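Local coordinates for protein putative rRNA methyltransferase (PDB 4RWZ) that confers aminoglycoside resistance by methylating 16S rRNA, probably at N1 of an adenine, with an activity that depends on the 30S ribosomal subunit, at residues A108-L111 / S112-L116; V115-A119 / P120-A124; V83-V87 / Q88-E92. One frame throughout, in Å; residues are numbered along the deposited sequence.

Interaction 1 of 3, residues A108-L111 / S112-L116; sequences ASLL and SALVL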
loop_
_atom_site.group_PDB
_atom_site.type_symbol
_atom_site.label_atom_id
_atom_site.label_comp_id
_atom_site.label_asym_id
_atom_site.label_seq_id
_atom_site.Cartn_x
_atom_site.Cartn_y
_atom_site.Cartn_z
ATOM N N ALA A 108 -10.575 -5.518 8.018
ATOM C CA ALA A 108 -11.962 -5.181 7.623
ATOM C C ALA A 108 -12.225 -3.699 7.398
ATOM O O ALA A 108 -13.013 -3.305 6.527
ATOM C CB ALA A 108 -12.926 -5.725 8.645
ATOM N N SER A 109 -11.608 -2.870 8.228
ATOM C CA SER A 109 -11.875 -1.428 8.129
ATOM C C SER A 109 -11.428 -0.851 6.790
ATOM O O SER A 109 -12.144 -0.072 6.174
ATOM C CB SER A 109 -11.181 -0.696 9.255
ATOM O OG SER A 109 -12.031 -0.749 10.382
ATOM N N LEU A 110 -10.237 -1.264 6.352
ATOM C CA LEU A 110 -9.675 -0.803 5.077
ATOM C C LEU A 110 -10.307 -1.499 3.931
ATOM O O LEU A 110 -10.496 -0.893 2.873
ATOM C CB LEU A 110 -8.170 -1.035 5.037
ATOM C CG LEU A 110 -7.402 -0.588 3.769
ATOM C CD1 LEU A 110 -7.827 0.846 3.354
ATOM C CD2 LEU A 110 -5.917 -0.627 4.109
ATOM N N LEU A 111 -10.638 -2.769 4.105
ATOM C CA LEU A 111 -11.422 -3.503 3.128
ATOM C C LEU A 111 -12.724 -2.763 2.864
ATOM O O LEU A 111 -13.120 -2.553 1.708
ATOM C CB LEU A 111 -11.743 -4.910 3.658
ATOM C CG LEU A 111 -12.720 -5.781 2.856
ATOM C CD1 LEU A 111 -12.189 -6.028 1.449
ATOM C CD2 LEU A 111 -12.975 -7.123 3.582
ATOM N N SER A 112 -13.405 -2.395 3.943
ATOM C CA SER A 112 -14.659 -1.653 3.750
ATOM C C SER A 112 -14.471 -0.350 2.994
ATOM O O SER A 112 -15.285 0.029 2.154
ATOM C CB SER A 112 -15.314 -1.316 5.092
ATOM O OG SER A 112 -15.545 -2.521 5.769
ATOM N N ALA A 113 -13.408 0.360 3.323
ATOM C CA ALA A 113 -13.131 1.632 2.678
ATOM C C ALA A 113 -12.945 1.405 1.169
ATOM O O ALA A 113 -13.229 2.305 0.377
ATOM C CB ALA A 113 -11.868 2.317 3.317
ATOM N N LEU A 114 -12.432 0.232 0.745
ATOM C CA LEU A 114 -12.199 0.021 -0.705
ATOM C C LEU A 114 -13.444 -0.467 -1.437
ATOM O O LEU A 114 -13.593 -0.288 -2.691
ATOM C CB LEU A 114 -11.051 -1.029 -0.945
ATOM C CG LEU A 114 -9.687 -0.571 -0.393
ATOM C CD1 LEU A 114 -8.726 -1.829 -0.354
ATOM C CD2 LEU A 114 -9.078 0.472 -1.291
ATOM N N VAL A 115 -14.366 -1.087 -0.691
ATOM C CA VAL A 115 -15.559 -1.644 -1.371
ATOM C C VAL A 115 -16.843 -0.856 -1.152
ATOM O O VAL A 115 -17.816 -1.076 -1.896
ATOM C CB VAL A 115 -15.804 -3.140 -1.066
ATOM C CG1 VAL A 115 -14.543 -3.967 -1.441
ATOM C CG2 VAL A 115 -16.164 -3.362 0.387
ATOM N N LEU A 116 -16.896 0.008 -0.128
ATOM C CA LEU A 116 -18.121 0.801 0.068
ATOM C C LEU A 116 -18.327 1.834 -1.060
ATOM O O LEU A 116 -19.426 1.901 -1.656
ATOM C CB LEU A 116 -18.198 1.425 1.478
ATOM C CG LEU A 116 -18.353 0.316 2.553
ATOM C CD1 LEU A 116 -18.351 0.861 3.984
ATOM C CD2 LEU A 116 -19.580 -0.551 2.269
#
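The chain from Ala108 onward winds as a helix, with the amides of Ser112, Ala113, Leu114 and Val115 bonded to the carbonyls of Ala108, Ser109, Leu110 and Leu111. The first of these carbonyls is gripped twice: Ser112 N and Ser112 OG both lie 2.8 Å from Ala108 O, reaching it from opposite faces of the carbonyl plane. With OG beside its own backbone N (chi1 -58°), the buried hydroxyl is folded back along the helix and spends its proton on the preceding turn. Farther on, Leu114 N bonds to Leu110 O and makes a weak second bond to Leu111 O. The apolar side chains also shield the carbonyls one turn earlier. Leu114 CG rests 3.4 Å from Leu110 O, and Val115 CG2 comes equally close to Leu111 O. On one flank, Leu110 extends CD1 toward Ala113 CB at 4.3 Å and lies at a similar distance from Leu114 CG; on another, Leu111 CD1 meets Val115 CG1. Around them, Leu139 of strand 133-139 receives Leu111, Leu114 and Val115, while Leu110 and Ala113 face Val121 of helix 119-127. The back-bond to the carbonyl four residues earlier is a familiar way for serine in a helix to satisfy its hydroxyl, set here in the short helix after strand 98-104, on the crossover to strand 133-139 of a Rossmann-like methyltransferase fold.

Interaction 2 of 3, residues V115-A119 / P120-A124; sequences VLPEA and PVLEA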
loop_
_atom_site.group_PDB
_atom_site.type_symbol
_atom_site.label_atom_id
_atom_site.label_comp_id
_atom_site.label_asym_id
_atom_site.label_seq_id
_atom_site.Cartn_x
_atom_site.Cartn_y
_atom_site.Cartn_z
ATOM N N VAL A 115 -14.366 -1.087 -0.691
ATOM C CA VAL A 115 -15.559 -1.644 -1.371
ATOM C C VAL A 115 -16.843 -0.856 -1.152
ATOM O O VAL A 115 -17.816 -1.076 -1.896
ATOM C CB VAL A 115 -15.804 -3.140 -1.066
ATOM C CG1 VAL A 115 -14.543 -3.967 -1.441
ATOM C CG2 VAL A 115 -16.164 -3.362 0.387
ATOM N N LEU A 116 -16.896 0.008 -0.128
ATOM C CA LEU A 116 -18.121 0.801 0.068
ATOM C C LEU A 116 -18.327 1.834 -1.060
ATOM O O LEU A 116 -19.426 1.901 -1.656
ATOM C CB LEU A 116 -18.198 1.425 1.478
ATOM C CG LEU A 116 -18.353 0.316 2.553
ATOM C CD1 LEU A 116 -18.351 0.861 3.984
ATOM C CD2 LEU A 116 -19.580 -0.551 2.269
ATOM N N PRO A 117 -17.322 2.666 -1.367
ATOM C CA PRO A 117 -16.036 2.915 -0.721
ATOM C C PRO A 117 -16.127 4.163 0.116
ATOM O O PRO A 117 -17.186 4.804 0.196
ATOM C CB PRO A 117 -15.097 3.151 -1.909
ATOM C CG PRO A 117 -15.992 3.963 -2.856
ATOM C CD PRO A 117 -17.410 3.372 -2.669
ATOM N N GLU A 118 -15.012 4.500 0.763
ATOM C CA GLU A 118 -14.929 5.709 1.579
ATOM C C GLU A 118 -13.983 6.710 0.939
ATOM O O GLU A 118 -12.795 6.434 0.846
ATOM C CB GLU A 118 -14.463 5.368 3.024
ATOM C CG GLU A 118 -15.423 4.405 3.709
ATOM C CD GLU A 118 -14.819 3.881 5.027
ATOM O OE1 GLU A 118 -13.920 4.568 5.544
ATOM O OE2 GLU A 118 -15.197 2.793 5.507
ATOM N N ALA A 119 -14.514 7.865 0.509
ATOM C CA ALA A 119 -13.708 8.861 -0.235
ATOM C C ALA A 119 -12.398 9.297 0.433
ATOM O O ALA A 119 -11.389 9.412 -0.223
ATOM C CB ALA A 119 -14.584 10.155 -0.671
ATOM N N PRO A 120 -12.417 9.618 1.747
ATOM C CA PRO A 120 -11.147 10.052 2.329
ATOM C C PRO A 120 -10.076 8.982 2.233
ATOM O O PRO A 120 -8.939 9.380 2.110
ATOM C CB PRO A 120 -11.497 10.267 3.834
ATOM C CG PRO A 120 -12.912 10.583 3.828
ATOM C CD PRO A 120 -13.541 9.776 2.690
ATOM N N VAL A 121 -10.417 7.692 2.273
ATOM C CA VAL A 121 -9.390 6.655 2.174
ATOM C C VAL A 121 -8.916 6.546 0.735
ATOM O O VAL A 121 -7.725 6.427 0.459
ATOM C CB VAL A 121 -9.916 5.317 2.666
ATOM C CG1 VAL A 121 -8.829 4.212 2.577
ATOM C CG2 VAL A 121 -10.310 5.430 4.163
ATOM N N LEU A 122 -9.861 6.593 -0.214
ATOM C CA LEU A 122 -9.414 6.504 -1.620
ATOM C C LEU A 122 -8.536 7.669 -1.990
ATOM O O LEU A 122 -7.556 7.531 -2.696
ATOM C CB LEU A 122 -10.610 6.483 -2.568
ATOM C CG LEU A 122 -11.552 5.319 -2.368
ATOM C CD1 LEU A 122 -12.652 5.365 -3.503
ATOM C CD2 LEU A 122 -10.821 3.963 -2.466
ATOM N N GLU A 123 -8.878 8.857 -1.508
ATOM C CA GLU A 123 -8.055 10.025 -1.766
ATOM C C GLU A 123 -6.663 9.894 -1.116
ATOM O O GLU A 123 -5.655 10.322 -1.686
ATOM C CB GLU A 123 -8.766 11.305 -1.266
ATOM C CG GLU A 123 -10.041 11.604 -2.095
ATOM C CD GLU A 123 -10.845 12.742 -1.564
ATOM O OE1 GLU A 123 -10.213 13.623 -0.907
ATOM O OE2 GLU A 123 -12.072 12.789 -1.863
ATOM N N ALA A 124 -6.620 9.330 0.097
ATOM C CA ALA A 124 -5.316 9.194 0.744
ATOM C C ALA A 124 -4.404 8.253 -0.074
ATOM O O ALA A 124 -3.180 8.486 -0.192
ATOM C CB ALA A 124 -5.471 8.670 2.189
#
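Glu118 O is shared by two amides of the helix that starts beside it. Leu122 N lies 3.1 Å from Glu118 O in a nearly straight bond (165° at the hydrogen) that stays in the carbonyl plane, whereas Val121 N, 3.0 Å from the same oxygen, makes a weak, bent one. The next carbonyl bonds Glu123 N, which sits 2.9 Å from Ala119 O and approaches nearly along the C=O axis. Glu118 therefore occupies the N-cap position of helix 119-127, and Pro120 lies in the first turn, where a residue without an amide hydrogen costs no helical bond. The chain enters this start through a cis peptide bond before Pro117, whose CB-CG edge crosses the CD1 branch of Leu122 at an angle: Leu122 CD1 is 3.7 Å from Pro117 CB and equally near Pro117 CG. Leu167, Ala170 and Tyr171 of helix 160-172 line the proline as well. The extended side chain of Glu118 lies beside Val121, pointing the same way, with OE1 4.0 Å from Val121 CG2, and also touches Ser112 and Ala113 of the preceding helix. With CG of Glu123 beside its backbone N (chi1 -67°), the torsion lays Glu123 CG against the oxygen that Glu123 N bonds, 3.2 Å from Ala119 O, and the extended chain carries OE2 back to within 3.8 Å of Ala119 CB.

Interaction 3 of 3, residues V83-V87 / Q88-E92; sequences VVASV and QALPE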
loop_
_atom_site.group_PDB
_atom_site.type_symbol
_atom_site.label_atom_id
_atom_site.label_comp_id
_atom_site.label_asym_id
_atom_site.label_seq_id
_atom_site.Cartn_x
_atom_site.Cartn_y
_atom_site.Cartn_z
ATOM N N VAL A 83 8.416 1.775 6.585
ATOM C CA VAL A 83 7.957 3.088 7.032
ATOM C C VAL A 83 6.790 2.928 7.998
ATOM O O VAL A 83 5.890 2.127 7.768
ATOM C CB VAL A 83 7.504 3.913 5.797
ATOM C CG1 VAL A 83 6.758 5.215 6.201
ATOM C CG2 VAL A 83 8.771 4.212 4.947
ATOM N N VAL A 84 6.815 3.666 9.094
ATOM C CA VAL A 84 5.746 3.551 10.058
ATOM C C VAL A 84 4.701 4.660 9.833
ATOM O O VAL A 84 4.984 5.863 10.047
ATOM C CB VAL A 84 6.301 3.695 11.531
ATOM C CG1 VAL A 84 5.192 3.480 12.494
ATOM C CG2 VAL A 84 7.420 2.658 11.747
ATOM N N ALA A 85 3.498 4.264 9.427
ATOM C CA ALA A 85 2.413 5.235 9.181
ATOM C C ALA A 85 1.075 4.504 9.077
ATOM O O ALA A 85 1.006 3.329 8.726
ATOM C CB ALA A 85 2.669 6.041 7.904
ATOM N N SER A 86 0.037 5.254 9.437
ATOM C CA SER A 86 -1.335 4.859 9.336
ATOM C C SER A 86 -1.885 5.393 7.994
ATOM O O SER A 86 -1.463 6.445 7.530
ATOM C CB SER A 86 -2.102 5.538 10.488
ATOM O OG SER A 86 -1.469 5.172 11.746
ATOM N N VAL A 87 -2.868 4.718 7.447
ATOM C CA VAL A 87 -3.495 5.164 6.208
ATOM C C VAL A 87 -4.127 6.532 6.357
ATOM O O VAL A 87 -4.156 7.297 5.395
ATOM C CB VAL A 87 -4.564 4.158 5.744
ATOM C CG1 VAL A 87 -5.074 4.501 4.356
ATOM C CG2 VAL A 87 -3.991 2.767 5.749
ATOM N N GLN A 88 -4.571 6.904 7.556
ATOM C CA GLN A 88 -5.166 8.242 7.680
ATOM C C GLN A 88 -4.121 9.352 7.743
ATOM O O GLN A 88 -4.461 10.521 7.658
ATOM C CB GLN A 88 -6.106 8.348 8.860
ATOM C CG GLN A 88 -5.450 8.917 10.097
ATOM C CD GLN A 88 -6.452 9.254 11.180
ATOM O OE1 GLN A 88 -7.366 8.471 11.479
ATOM N NE2 GLN A 88 -6.317 10.454 11.743
ATOM N N ALA A 89 -2.846 9.004 7.876
ATOM C CA ALA A 89 -1.806 10.039 7.885
ATOM C C ALA A 89 -0.526 9.543 7.254
ATOM O O ALA A 89 0.487 9.305 7.927
ATOM C CB ALA A 89 -1.533 10.537 9.325
ATOM N N LEU A 90 -0.564 9.301 5.954
ATOM C CA LEU A 90 0.617 8.722 5.302
ATOM C C LEU A 90 1.633 9.841 5.102
ATOM O O LEU A 90 1.218 10.999 4.922
ATOM C CB LEU A 90 0.189 8.076 3.976
ATOM C CG LEU A 90 -0.667 6.804 4.146
ATOM C CD1 LEU A 90 -1.472 6.516 2.843
ATOM C CD2 LEU A 90 0.167 5.561 4.518
ATOM N N PRO A 91 2.933 9.546 5.163
ATOM C CA PRO A 91 3.924 10.630 5.089
ATOM C C PRO A 91 3.871 11.374 3.754
ATOM O O PRO A 91 3.707 10.756 2.700
ATOM C CB PRO A 91 5.286 9.903 5.238
ATOM C CG PRO A 91 4.998 8.459 5.347
ATOM C CD PRO A 91 3.546 8.206 5.076
ATOM N N GLU A 92 3.954 12.702 3.798
ATOM C CA GLU A 92 3.952 13.491 2.564
ATOM C C GLU A 92 5.145 13.178 1.679
ATOM O O GLU A 92 5.060 13.351 0.455
ATOM C CB GLU A 92 3.895 15.004 2.892
ATOM C CG GLU A 92 5.101 15.442 3.675
ATOM C CD GLU A 92 5.045 16.896 4.105
ATOM O OE1 GLU A 92 3.978 17.541 3.930
ATOM O OE2 GLU A 92 6.079 17.388 4.627
HETATM O O HOH W 1 0.915 8.162 10.398
HETATM O O HOH W 2 -2.957 9.631 4.488
#
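Ala85 CB, a small bump, sits against the Pro91 ring, 3.7 Å from Pro91 CD, where the chain doubles back on itself. Val83 and Ala85 both present their CB atoms to the returning limb: Val83 CG1, placed anti to the backbone N (chi1 169°), meets the rim of the ring at Pro91 CG, 3.8 Å away, the two side chains crossing at an angle. Pro91 thus spans the two outgoing residues, CG toward the valine and CD toward the alanine. Leu90 fills the next part of the bend, its CD2 4.2 Å from Ala85 CB, while its CG and CD2 lie close to Ser86 O and its CD1 approaches Val87 CG1 only loosely. The bend itself is a type I beta turn through Val87 and Gln88, closed by Ala89 N 2.9 Å from Ser86 O; the donor stands well above the carbonyl plane. Two waters bridge the limbs beside this bond. One accepts from Ser86 N and donates to Ala89 O, 2.8 Å away; the other donates to Val87 O and accepts from Leu90 N, the water-to-nitrogen distance again 2.8 Å. The turn follows strand 80-84, an outermost strand of the main sheet within the chain, whose neighbour, strand 49-55, offers Val54 to both Ala85 and Leu90. Met1 touches Val83 and Pro91, and Leu90 O bonds to Arg127 at the end of helix 119-127.

Interactions 1 and 2 form one unit: helix 108-115 runs through Leu116 into the loop that starts helix 119-127, and a probable hydrogen bond from Glu118 N to Ala113 O, 2.9 Å, ties the loop back to the first helix. Interaction 1 is buried, built on helical backbone bonds with apolar side chains and one hydroxyl bonded back to a carbonyl; interaction 2 lies at the surface, mixing prolines and glutamates about a helix start. Interaction 3, a partly buried turn after the outermost strand of the main sheet within this chain, is held by one turn-closing bond, two water bridges and side-chain fit. Val87 touches Leu110 and Val121 loosely through its methyls, and Ala124 through its carbonyl oxygen.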